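Local coordinates for protein CPn_0803/CP_1068/CPj0803/CpB0832 (Chlamydophila pneumoniae, PDB 3Q9D) that is of unknown function but is probably associated with the needle tip of the chlamydial type III secretion system, at residues A[84-87]-A[88-92]. Residues are numbered along the deposited sequence; the frame is centred on the assembly and turned at random.
Sequences GQQE and IANFF
Ala89 and Gln85 join through the first i to i+4 backbone bond of helix 86-98: Ala89 N lies 3.2 Å from Gln85 O, and the bond is almost straight. The same oxygen receives a second bond, weak and bent, from Ile88 N at 3.1 Å; the N-cap carbonyl thus has one straight bond and one weak one as the chain enters the helix. One residue on, Asn90 N reaches Gln86 O at 2.9 Å. Phe91 N then bonds to Glu87 O at 3.1 Å, and the helical pattern is established.

At the N-cap the amide of Gln85 turns to Glu87, with NE2 2.9 Å from OE2 in a weak, strongly bent bond. Glu87 can offer its carboxylate there because chi1 of 51° puts CG between the backbone N and the carbonyl carbon and close to Ile88 N, and the bend at chi2 then turns the carboxylate toward Gln85. Across the turn, the CG-to-amide end of Gln85 meets the CG1-CD1 arm of Ile88, CD1 lying 3.5 Å from Gln85 CD. On the exposed flank, Asn90 ND2 approaches Gln86 CG at 3.6 Å; the two amides lie with their planes 24° apart and make no hydrogen bond to each other.

Outside this turn, Ala89 packs on Phe79 and Ala82 of helix 70-82, while Phe92 touches Val78 of that helix and Val50 and Leu54 of helix 48-61. The helix start therefore pairs a polar outer side with an apolar side, Ala89 and Phe92, turned to helices 70-82 and 48-61. A carboxylate in the first turn would probably interact favourably with the positive end of the helix dipole, and its weak link to Gln85 adds a modest side-chain brace to the backbone bonds.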
loop_
_atom_site.group_PDB
_atom_site.type_symbol
_atom_site.label_atom_id
_atom_site.label_comp_id
_atom_site.label_asym_id
_atom_site.label_seq_id
_atom_site.Cartn_x
_atom_site.Cartn_y
_atom_site.Cartn_z
ATOM N N GLY A 84 -35.254 -6.051 12.849
ATOM C CA GLY A 84 -36.083 -4.946 13.304
ATOM C C GLY A 84 -36.507 -5.051 14.757
ATOM O O GLY A 84 -37.252 -4.210 15.267
ATOM N N GLN A 85 -36.021 -6.084 15.433
ATOM C CA GLN A 85 -36.354 -6.304 16.823
ATOM C C GLN A 85 -35.216 -5.784 17.703
ATOM O O GLN A 85 -34.177 -6.426 17.818
ATOM C CB GLN A 85 -36.570 -7.794 17.043
ATOM C CG GLN A 85 -37.011 -8.148 18.428
ATOM C CD GLN A 85 -38.108 -9.189 18.430
ATOM O OE1 GLN A 85 -38.529 -9.663 17.372
ATOM N NE2 GLN A 85 -38.581 -9.550 19.621
ATOM N N GLN A 86 -35.400 -4.614 18.308
ATOM C CA GLN A 86 -34.328 -4.006 19.091
ATOM C C GLN A 86 -33.874 -4.896 20.250
ATOM O O GLN A 86 -32.698 -4.918 20.591
ATOM C CB GLN A 86 -34.729 -2.625 19.611
ATOM C CG GLN A 86 -33.597 -1.927 20.353
ATOM C CD GLN A 86 -34.018 -0.606 20.953
ATOM O OE1 GLN A 86 -33.574 0.462 20.508
ATOM N NE2 GLN A 86 -34.877 -0.662 21.976
ATOM N N GLU A 87 -34.795 -5.637 20.851
ATOM C CA GLU A 87 -34.437 -6.460 22.012
ATOM C C GLU A 87 -33.488 -7.601 21.621
ATOM O O GLU A 87 -32.637 -8.013 22.406
ATOM C CB GLU A 87 -35.686 -7.023 22.695
ATOM C CG GLU A 87 -36.642 -7.723 21.752
ATOM C CD GLU A 87 -37.674 -6.775 21.146
ATOM O OE1 GLU A 87 -37.296 -5.676 20.668
ATOM O OE2 GLU A 87 -38.873 -7.135 21.158
ATOM N N ILE A 88 -33.636 -8.099 20.403
ATOM C CA ILE A 88 -32.762 -9.170 19.905
ATOM C C ILE A 88 -31.390 -8.592 19.540
ATOM O O ILE A 88 -30.367 -9.154 19.897
ATOM C CB ILE A 88 -33.375 -9.879 18.703
ATOM C CG1 ILE A 88 -34.608 -10.680 19.127
ATOM C CG2 ILE A 88 -32.357 -10.805 18.029
ATOM C CD1 ILE A 88 -35.356 -11.247 17.944
ATOM N N ALA A 89 -31.381 -7.460 18.839
ATOM C CA ALA A 89 -30.133 -6.756 18.569
ATOM C C ALA A 89 -29.355 -6.507 19.863
ATOM O O ALA A 89 -28.150 -6.782 19.941
ATOM C CB ALA A 89 -30.405 -5.436 17.845
ATOM N N ASN A 90 -30.031 -5.961 20.875
ATOM C CA ASN A 90 -29.352 -5.658 22.132
ATOM C C ASN A 90 -28.844 -6.910 22.837
ATOM O O ASN A 90 -27.798 -6.883 23.478
ATOM C CB ASN A 90 -30.251 -4.854 23.070
ATOM C CG ASN A 90 -30.454 -3.434 22.589
ATOM O OD1 ASN A 90 -29.693 -2.936 21.749
ATOM N ND2 ASN A 90 -31.467 -2.770 23.122
ATOM N N PHE A 91 -29.589 -7.999 22.718
ATOM C CA PHE A 91 -29.148 -9.254 23.309
ATOM C C PHE A 91 -27.792 -9.635 22.719
ATOM O O PHE A 91 -26.853 -9.947 23.451
ATOM C CB PHE A 91 -30.166 -10.361 23.051
ATOM C CG PHE A 91 -29.703 -11.718 23.494
ATOM C CD1 PHE A 91 -29.545 -12.001 24.840
ATOM C CD2 PHE A 91 -29.423 -12.708 22.569
ATOM C CE1 PHE A 91 -29.113 -13.247 25.263
ATOM C CE2 PHE A 91 -28.998 -13.962 22.984
ATOM C CZ PHE A 91 -28.841 -14.225 24.338
ATOM N N PHE A 92 -27.685 -9.600 21.395
ATOM C CA PHE A 92 -26.426 -9.980 20.749
ATOM C C PHE A 92 -25.291 -8.982 20.950
ATOM O O PHE A 92 -24.129 -9.377 21.068
ATOM C CB PHE A 92 -26.641 -10.298 19.265
ATOM C CG PHE A 92 -27.298 -11.636 19.031
ATOM C CD1 PHE A 92 -26.673 -12.807 19.448
ATOM C CD2 PHE A 92 -28.527 -11.725 18.395
ATOM C CE1 PHE A 92 -27.269 -14.048 19.244
ATOM C CE2 PHE A 92 -29.132 -12.950 18.184
ATOM C CZ PHE A 92 -28.505 -14.115 18.607
#